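Local coordinates for protein (S)-ureidoglycine aminohydrolase (Escherichia coli, PDB 1RC6) that catalyses the manganese-dependent hydrolysis of (S)-ureidoglycine to (S)-ureidoglycolate and ammonia, the deamination step of allantoin degradation, at residues 80-85 with 132-137; 111-116 with 142-147. All coordinates share one frame; numbering follows the deposited sequence.

Contact 1: residues 80-85 with 132-137; sequences GIETFL and YKRRYV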
ATOM      1  N   GLY A  80      15.908 -12.166   1.255  1.00 54.11           N
ATOM      2  CA  GLY A  80      15.271 -12.243  -0.048  1.00 47.24           C
ATOM      3  C   GLY A  80      13.917 -11.549  -0.088  1.00 44.65           C
ATOM      4  O   GLY A  80      13.156 -11.702  -1.043  1.00 44.31           O
ATOM      5  N   ILE A  81      13.626 -10.762   0.941  1.00 37.75           N
ATOM      6  CA  ILE A  81      12.360 -10.066   1.044  1.00 31.67           C
ATOM      7  C   ILE A  81      12.543  -8.563   0.971  1.00 32.49           C
ATOM      8  O   ILE A  81      13.336  -8.009   1.730  1.00 33.23           O
ATOM      9  CB  ILE A  81      11.679 -10.430   2.375  1.00 24.79           C
ATOM     10  CG1 ILE A  81      11.206 -11.884   2.312  1.00 20.51           C
ATOM     11  CG2 ILE A  81      10.542  -9.465   2.676  1.00 25.05           C
ATOM     12  CD1 ILE A  81      10.617 -12.376   3.593  1.00 20.79           C
ATOM     13  N   GLU A  82      11.832  -7.908   0.052  1.00 24.41           N
ATOM     14  CA  GLU A  82      11.913  -6.450  -0.068  1.00 23.57           C
ATOM     15  C   GLU A  82      10.670  -5.855   0.613  1.00 22.52           C
ATOM     16  O   GLU A  82       9.604  -6.484   0.628  1.00 22.01           O
ATOM     17  CB  GLU A  82      11.990  -6.024  -1.546  1.00 27.72           C
ATOM     18  CG  GLU A  82      10.806  -6.437  -2.400  1.00 26.82           C
ATOM     19  CD  GLU A  82      11.026  -6.165  -3.889  1.00 29.55           C
ATOM     20  OE1 GLU A  82      11.663  -5.140  -4.245  1.00 32.72           O
ATOM     21  OE2 GLU A  82      10.547  -6.970  -4.716  1.00 27.48           O
ATOM     22  N   THR A  83      10.801  -4.661   1.185  1.00 24.19           N
ATOM     23  CA  THR A  83       9.678  -4.047   1.881  1.00 25.17           C
ATOM     24  C   THR A  83       9.471  -2.606   1.513  1.00 24.04           C
ATOM     25  O   THR A  83      10.350  -1.975   0.943  1.00 23.90           O
ATOM     26  CB  THR A  83       9.856  -4.111   3.402  1.00 26.58           C
ATOM     27  OG1 THR A  83      11.002  -3.345   3.771  1.00 28.19           O
ATOM     28  CG2 THR A  83      10.039  -5.548   3.857  1.00 23.27           C
ATOM     29  N   PHE A  84       8.300  -2.087   1.857  1.00 30.78           N
ATOM     30  CA  PHE A  84       7.954  -0.701   1.562  1.00 30.49           C
ATOM     31  C   PHE A  84       7.009  -0.168   2.625  1.00 33.39           C
ATOM     32  O   PHE A  84       6.027  -0.819   2.979  1.00 34.54           O
ATOM     33  CB  PHE A  84       7.298  -0.617   0.178  1.00 21.90           C
ATOM     34  CG  PHE A  84       6.735   0.735  -0.152  1.00 22.19           C
ATOM     35  CD1 PHE A  84       5.466   1.093   0.270  1.00 21.30           C
ATOM     36  CD2 PHE A  84       7.493   1.662  -0.872  1.00 22.07           C
ATOM     37  CE1 PHE A  84       4.952   2.357  -0.013  1.00 21.97           C
ATOM     38  CE2 PHE A  84       6.987   2.931  -1.161  1.00 20.81           C
ATOM     39  CZ  PHE A  84       5.716   3.279  -0.731  1.00 22.00           C
ATOM     40  N   LEU A  85       7.299   1.022   3.130  1.00 30.48           N
ATOM     41  CA  LEU A  85       6.468   1.631   4.152  1.00 30.48           C
ATOM     42  C   LEU A  85       5.993   3.008   3.700  1.00 32.58           C
ATOM     43  O   LEU A  85       6.740   3.748   3.077  1.00 33.51           O
ATOM     44  CB  LEU A  85       7.259   1.757   5.463  1.00 28.36           C
ATOM     45  CG  LEU A  85       6.598   2.440   6.672  1.00 27.23           C
ATOM     46  CD1 LEU A  85       7.387   2.143   7.939  1.00 23.23           C
ATOM     47  CD2 LEU A  85       6.500   3.929   6.438  1.00 24.92           C
ATOM     48  N   TYR A 132       4.125  -3.123   3.239  1.00 25.59           N
ATOM     49  CA  TYR A 132       4.096  -4.028   2.110  1.00 26.26           C
ATOM     50  C   TYR A 132       5.382  -4.815   2.002  1.00 28.34           C
ATOM     51  O   TYR A 132       6.463  -4.287   2.259  1.00 29.83           O
ATOM     52  CB  TYR A 132       3.882  -3.215   0.836  1.00 23.87           C
ATOM     53  CG  TYR A 132       3.926  -4.005  -0.453  1.00 26.62           C
ATOM     54  CD1 TYR A 132       5.135  -4.393  -1.018  1.00 25.63           C
ATOM     55  CD2 TYR A 132       2.751  -4.330  -1.133  1.00 26.97           C
ATOM     56  CE1 TYR A 132       5.170  -5.075  -2.240  1.00 26.74           C
ATOM     57  CE2 TYR A 132       2.780  -5.014  -2.347  1.00 25.36           C
ATOM     58  CZ  TYR A 132       3.988  -5.376  -2.898  1.00 26.35           C
ATOM     59  OH  TYR A 132       4.020  -5.987  -4.137  1.00 26.32           O
ATOM     60  N   LYS A 133       5.271  -6.083   1.627  1.00 26.90           N
ATOM     61  CA  LYS A 133       6.453  -6.912   1.465  1.00 27.65           C
ATOM     62  C   LYS A 133       6.187  -7.969   0.410  1.00 28.24           C
ATOM     63  O   LYS A 133       5.056  -8.388   0.224  1.00 30.23           O
ATOM     64  CB  LYS A 133       6.826  -7.594   2.779  1.00 26.32           C
ATOM     65  CG  LYS A 133       5.856  -8.696   3.207  1.00 25.23           C
ATOM     66  CD  LYS A 133       6.402  -9.518   4.372  1.00 22.24           C
ATOM     67  CE  LYS A 133       5.415 -10.578   4.797  1.00 18.79           C
ATOM     68  NZ  LYS A 133       5.932 -11.447   5.886  1.00 18.54           N
ATOM     69  N   ARG A 134       7.236  -8.384  -0.288  1.00 24.17           N
ATOM     70  CA  ARG A 134       7.135  -9.425  -1.310  1.00 26.86           C
ATOM     71  C   ARG A 134       8.506 -10.073  -1.449  1.00 29.38           C
ATOM     72  O   ARG A 134       9.501  -9.544  -0.959  1.00 30.12           O
ATOM     73  CB  ARG A 134       6.708  -8.851  -2.668  1.00 26.25           C
ATOM     74  CG  ARG A 134       7.772  -8.064  -3.376  1.00 24.33           C
ATOM     75  CD  ARG A 134       7.309  -7.551  -4.730  1.00 28.32           C
ATOM     76  NE  ARG A 134       6.999  -8.630  -5.668  1.00 29.27           N
ATOM     77  CZ  ARG A 134       5.764  -8.928  -6.071  1.00 29.89           C
ATOM     78  NH1 ARG A 134       4.725  -8.227  -5.621  1.00 30.50           N
ATOM     79  NH2 ARG A 134       5.563  -9.934  -6.910  1.00 25.10           N
ATOM     80  N   ARG A 135       8.552 -11.225  -2.103  1.00 38.58           N
ATOM     81  CA  ARG A 135       9.809 -11.913  -2.302  1.00 44.15           C
ATOM     82  C   ARG A 135      10.449 -11.355  -3.575  1.00 42.02           C
ATOM     83  O   ARG A 135       9.927 -11.515  -4.683  1.00 45.46           O
ATOM     84  CB  ARG A 135       9.571 -13.423  -2.398  1.00 45.99           C
ATOM     85  CG  ARG A 135      10.839 -14.251  -2.495  1.00 62.75           C
ATOM     86  CD  ARG A 135      10.695 -15.553  -1.718  1.00 76.83           C
ATOM     87  NE  ARG A 135       9.534 -16.347  -2.131  1.00 85.25           N
ATOM     88  CZ  ARG A 135       9.138 -17.470  -1.535  1.00 87.71           C
ATOM     89  NH1 ARG A 135       9.804 -17.946  -0.489  1.00 87.63           N
ATOM     90  NH2 ARG A 135       8.069 -18.120  -1.979  1.00 87.83           N
ATOM     91  N   TYR A 136      11.572 -10.675  -3.402  1.00 36.50           N
ATOM     92  CA  TYR A 136      12.281 -10.071  -4.517  1.00 33.00           C
ATOM     93  C   TYR A 136      12.815 -11.042  -5.578  1.00 32.20           C
ATOM     94  O   TYR A 136      13.289 -12.137  -5.263  1.00 31.04           O
ATOM     95  CB  TYR A 136      13.431  -9.228  -3.989  1.00 31.72           C
ATOM     96  CG  TYR A 136      14.285  -8.641  -5.077  1.00 27.93           C
ATOM     97  CD1 TYR A 136      15.495  -9.232  -5.437  1.00 26.34           C
ATOM     98  CD2 TYR A 136      13.869  -7.512  -5.772  1.00 26.12           C
ATOM     99  CE1 TYR A 136      16.270  -8.707  -6.468  1.00 27.44           C
ATOM    100  CE2 TYR A 136      14.632  -6.975  -6.808  1.00 26.54           C
ATOM    101  CZ  TYR A 136      15.830  -7.575  -7.152  1.00 27.85           C
ATOM    102  OH  TYR A 136      16.585  -7.035  -8.175  1.00 30.21           O
ATOM    103  N   VAL A 137      12.739 -10.630  -6.841  1.00 27.32           N
ATOM    104  CA  VAL A 137      13.227 -11.470  -7.925  1.00 26.77           C
ATOM    105  C   VAL A 137      14.452 -10.867  -8.594  1.00 29.38           C
ATOM    106  O   VAL A 137      14.366  -9.890  -9.347  1.00 27.35           O
ATOM    107  CB  VAL A 137      12.155 -11.711  -8.982  1.00 26.54           C
ATOM    108  CG1 VAL A 137      12.758 -12.469 -10.146  1.00 23.82           C
ATOM    109  CG2 VAL A 137      11.019 -12.500  -8.378  1.00 21.93           C
TER
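Glu-82 and Arg-134 face each other as a hydrogen-bonded antiparallel pair where strand 81-89 runs beside strand 127-135 in the N-terminal cupin domain, a beta-barrel fold. Their backbones exchange two bonds, Glu-82 N to Arg-134 O (3.0 Å) and Arg-134 N to Glu-82 O (3.2 Å). Phe-84 N donates to Tyr-132 O, with a weak return bond from Tyr-132 N to Phe-84 O, and Tyr-136 N donates to Gly-80 O just beyond the strand end. The Arg-134 side chain leaves CB with CG between the backbone N and the carbonyl carbon (chi1 73°), which lays it alongside Glu-82. Its CG lies 3.6 Å from Glu-82 CG, and CD is 3.3 Å from Glu-82 OE2. NE stays 4.0 Å from that same OE2, too far for a salt bridge, and the carboxylate and guanidinium planes stand 74° apart. A bend at chi3 (-63°) turns the tip away from Glu-82, and NH1 donates within the guanidinium plane to Tyr-132 OH (2.8 Å); NH2 bonds to Ser-58 OG. A leucine in place of Arg-134 would probably leave Tyr-132 OH and Ser-58 OG without these donors and would take this positive charge from beside the Glu-82 carboxylate. The carboxylate has another tie, from OE1 to Tyr-110 OH, whereas OE2 lies near Asp-178 OD1, so the arginine's charge is likely to ease that like-charge approach. Glu-82 also meets the Tyr-136 ring at its edge, with OE2 3.5 Å from CD2; the ring's own OH bonds to Gly-176 O. Phe-84 and Tyr-132 share this face of the sheet, meeting through their CB atoms. On the other face, Thr-83 CG2 rests 4.0 Å from Lys-133 CB.

Contact 2: residues 111-116 with 142-147; sequences CPPGSL and YAPWLV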
ATOM      1  N   CYS A 111      13.032  -0.752   1.154  1.00 24.97           N
ATOM      2  CA  CYS A 111      14.235  -1.476   1.539  1.00 27.25           C
ATOM      3  C   CYS A 111      14.476  -2.672   0.629  1.00 26.94           C
ATOM      4  O   CYS A 111      13.596  -3.519   0.455  1.00 29.71           O
ATOM      5  CB  CYS A 111      14.140  -1.988   2.977  1.00 34.41           C
ATOM      6  SG  CYS A 111      14.236  -0.719   4.256  1.00 39.18           S
ATOM      7  N   PRO A 112      15.676  -2.757   0.029  1.00 22.91           N
ATOM      8  CA  PRO A 112      15.971  -3.891  -0.848  1.00 26.15           C
ATOM      9  C   PRO A 112      16.000  -5.132   0.020  1.00 27.59           C
ATOM     10  O   PRO A 112      15.964  -5.041   1.238  1.00 23.45           O
ATOM     11  CB  PRO A 112      17.348  -3.546  -1.408  1.00 39.38           C
ATOM     12  CG  PRO A 112      17.979  -2.788  -0.267  1.00 38.49           C
ATOM     13  CD  PRO A 112      16.846  -1.867   0.140  1.00 40.36           C
ATOM     14  N   PRO A 113      16.066  -6.312  -0.601  1.00 32.82           N
ATOM     15  CA  PRO A 113      16.100  -7.592   0.112  1.00 41.76           C
ATOM     16  C   PRO A 113      17.185  -7.635   1.169  1.00 44.08           C
ATOM     17  O   PRO A 113      18.295  -7.170   0.941  1.00 48.86           O
ATOM     18  CB  PRO A 113      16.378  -8.597  -0.991  1.00 30.88           C
ATOM     19  CG  PRO A 113      15.776  -7.955  -2.181  1.00 29.35           C
ATOM     20  CD  PRO A 113      16.182  -6.520  -2.052  1.00 27.18           C
ATOM     21  N   GLY A 114      16.855  -8.190   2.328  1.00 69.17           N
ATOM     22  CA  GLY A 114      17.829  -8.311   3.395  1.00 70.49           C
ATOM     23  C   GLY A 114      17.919  -7.164   4.381  1.00 74.77           C
ATOM     24  O   GLY A 114      18.118  -7.396   5.579  1.00 78.78           O
ATOM     25  N   SER A 115      17.782  -5.930   3.899  1.00 31.90           N
ATOM     26  CA  SER A 115      17.872  -4.783   4.784  1.00 27.69           C
ATOM     27  C   SER A 115      16.663  -4.610   5.683  1.00 23.52           C
ATOM     28  O   SER A 115      15.743  -3.872   5.354  1.00 22.66           O
ATOM     29  CB  SER A 115      18.093  -3.506   3.981  1.00 38.70           C
ATOM     30  OG  SER A 115      19.342  -3.539   3.325  1.00 34.70           O
ATOM     31  N   LEU A 116      16.668  -5.306   6.818  1.00 29.65           N
ATOM     32  CA  LEU A 116      15.602  -5.199   7.794  1.00 25.43           C
ATOM     33  C   LEU A 116      15.273  -3.743   8.071  1.00 25.23           C
ATOM     34  O   LEU A 116      16.145  -2.868   8.040  1.00 27.81           O
ATOM     35  CB  LEU A 116      16.023  -5.858   9.090  1.00 28.95           C
ATOM     36  CG  LEU A 116      15.603  -7.317   9.264  1.00 31.58           C
ATOM     37  CD1 LEU A 116      15.707  -8.059   7.943  1.00 31.74           C
ATOM     38  CD2 LEU A 116      16.454  -7.944  10.362  1.00 29.59           C
ATOM     39  N   TYR A 142      21.879  -6.675 -12.113  1.00 54.23           N
ATOM     40  CA  TYR A 142      21.071  -5.629 -11.501  1.00 54.23           C
ATOM     41  C   TYR A 142      20.813  -5.886 -10.036  1.00 54.23           C
ATOM     42  O   TYR A 142      20.931  -7.016  -9.554  1.00 54.23           O
ATOM     43  CB  TYR A 142      19.723  -5.500 -12.192  1.00 41.51           C
ATOM     44  CG  TYR A 142      19.774  -5.111 -13.642  1.00 41.51           C
ATOM     45  CD1 TYR A 142      19.986  -6.066 -14.637  1.00 41.51           C
ATOM     46  CD2 TYR A 142      19.564  -3.794 -14.025  1.00 41.51           C
ATOM     47  CE1 TYR A 142      19.978  -5.711 -15.979  1.00 41.51           C
ATOM     48  CE2 TYR A 142      19.555  -3.427 -15.357  1.00 41.51           C
ATOM     49  CZ  TYR A 142      19.759  -4.386 -16.331  1.00 41.51           C
ATOM     50  OH  TYR A 142      19.733  -4.006 -17.654  1.00 41.51           O
ATOM     51  N   ALA A 143      20.441  -4.819  -9.339  1.00 39.16           N
ATOM     52  CA  ALA A 143      20.141  -4.895  -7.920  1.00 37.42           C
ATOM     53  C   ALA A 143      19.422  -3.615  -7.510  1.00 36.28           C
ATOM     54  O   ALA A 143      19.734  -2.539  -8.009  1.00 36.60           O
ATOM     55  CB  ALA A 143      21.425  -5.070  -7.124  1.00 31.90           C
ATOM     56  N   PRO A 144      18.436  -3.722  -6.604  1.00 34.88           N
ATOM     57  CA  PRO A 144      17.689  -2.547  -6.155  1.00 31.31           C
ATOM     58  C   PRO A 144      18.450  -1.870  -5.019  1.00 31.42           C
ATOM     59  O   PRO A 144      19.541  -2.304  -4.655  1.00 32.04           O
ATOM     60  CB  PRO A 144      16.375  -3.146  -5.696  1.00 27.25           C
ATOM     61  CG  PRO A 144      16.851  -4.402  -5.017  1.00 29.66           C
ATOM     62  CD  PRO A 144      17.924  -4.949  -5.963  1.00 29.66           C
ATOM     63  N   TRP A 145      17.877  -0.814  -4.460  1.00 31.55           N
ATOM     64  CA  TRP A 145      18.531  -0.115  -3.362  1.00 30.13           C
ATOM     65  C   TRP A 145      17.557   0.713  -2.523  1.00 30.40           C
ATOM     66  O   TRP A 145      16.471   1.080  -2.977  1.00 28.98           O
ATOM     67  CB  TRP A 145      19.640   0.785  -3.901  1.00 26.56           C
ATOM     68  CG  TRP A 145      19.158   1.777  -4.889  1.00 25.65           C
ATOM     69  CD1 TRP A 145      18.653   3.023  -4.633  1.00 23.38           C
ATOM     70  CD2 TRP A 145      19.093   1.596  -6.311  1.00 24.71           C
ATOM     71  NE1 TRP A 145      18.279   3.632  -5.813  1.00 23.07           N
ATOM     72  CE2 TRP A 145      18.538   2.780  -6.858  1.00 23.20           C
ATOM     73  CE3 TRP A 145      19.449   0.545  -7.173  1.00 23.62           C
ATOM     74  CZ2 TRP A 145      18.333   2.950  -8.240  1.00 22.73           C
ATOM     75  CZ3 TRP A 145      19.247   0.708  -8.543  1.00 25.58           C
ATOM     76  CH2 TRP A 145      18.692   1.907  -9.065  1.00 25.36           C
ATOM     77  N   LEU A 146      17.970   0.999  -1.292  1.00 29.52           N
ATOM     78  CA  LEU A 146      17.169   1.771  -0.359  1.00 27.56           C
ATOM     79  C   LEU A 146      16.728   3.073  -0.997  1.00 27.29           C
ATOM     80  O   LEU A 146      17.521   3.766  -1.622  1.00 28.33           O
ATOM     81  CB  LEU A 146      18.002   2.043   0.901  1.00 26.29           C
ATOM     82  CG  LEU A 146      17.687   3.016   2.057  1.00 24.66           C
ATOM     83  CD1 LEU A 146      16.570   3.979   1.731  1.00 25.13           C
ATOM     84  CD2 LEU A 146      17.359   2.212   3.279  1.00 22.71           C
ATOM     85  N   VAL A 147      15.450   3.390  -0.857  1.00 28.92           N
ATOM     86  CA  VAL A 147      14.915   4.639  -1.375  1.00 28.32           C
ATOM     87  C   VAL A 147      14.000   5.200  -0.298  1.00 29.26           C
ATOM     88  O   VAL A 147      13.251   4.458   0.330  1.00 29.96           O
ATOM     89  CB  VAL A 147      14.103   4.431  -2.659  1.00 20.50           C
ATOM     90  CG1 VAL A 147      13.557   5.762  -3.147  1.00 20.54           C
ATOM     91  CG2 VAL A 147      14.970   3.797  -3.713  1.00 19.21           C
TER
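Pro-112, Pro-113 and Pro-144 make the apolar centre of this contact, a cluster of three pyrrolidine rings. The CG of Pro-144 rests over the junction of the other two rings, 3.7 Å from Pro-112 CB and equally 3.7 Å from Pro-113 CD, so one corner of its ring touches both members of the Pro-Pro pair. A second apolar patch lies beside it: Pro-112 CD comes within 4.1 Å of Leu-146 CB, and Leu-146 CD2 reaches Cys-111 SG at 4.4 Å. The Leu-146 side chain also touches Ala-96 of strand 91-96, Leu-109 of strand 107-111 and Glu-97. Ring against main chain is the other mode of packing. Pro-112 lies along the backbone of 145-146, its CD 3.4 Å from Leu-146 N and its CG 4.1 Å from Trp-145 CA. In the N-terminal cupin domain these residues join two loops at one end of a sheet: the loop 111-116 follows strand 107-111, and the loop 142-147 leads into the neighbouring antiparallel strand 147-150, where Val-147 pairs through its backbone with Tyr-110. The polar interactions lie inside the first loop or lead to other parts of the chain. Pro-112 to Ser-115 form a type II beta turn, closed by a weak bond from Ser-115 N to Pro-112 O (3.3 Å); Gly-114, its third residue, has the positive phi (90°) characteristic of that turn. Ser-115 is itself the centre of an inverse gamma turn, and its OG bonds to Glu-97 OE2. As for aromatic contacts, Trp-145 turns its CB away from 111-116, and its indole makes an edge-to-face stack with Phe-177, while Tyr-136 packs against both Pro-113 and Pro-144.

Overall arrangement
Contacts 1 and 2 adjoin in the N-terminal cupin domain, their centres about 9 Å apart and their segments alternating along the chain. Strand 81-89 is shared ground: one edge pairs with 127-135 in contact 1, the other with 107-111, where Cys-111 N lies 3.0 Å from Thr-83 O, probably hydrogen-bonded. Tyr-136 also bridges the two, its CB packing on Pro-113 CG and its OH end on Pro-144 CD. Contact 1 lies nearer the active site, which by similarity belongs to the C-terminal cupin: the Tyr-132 side chain is about 7 Å from that of Lys-253, a probable substrate ligand, and about 8 Å from that of His-202, a probable manganese ligand. Contact 2 lies away from these sites.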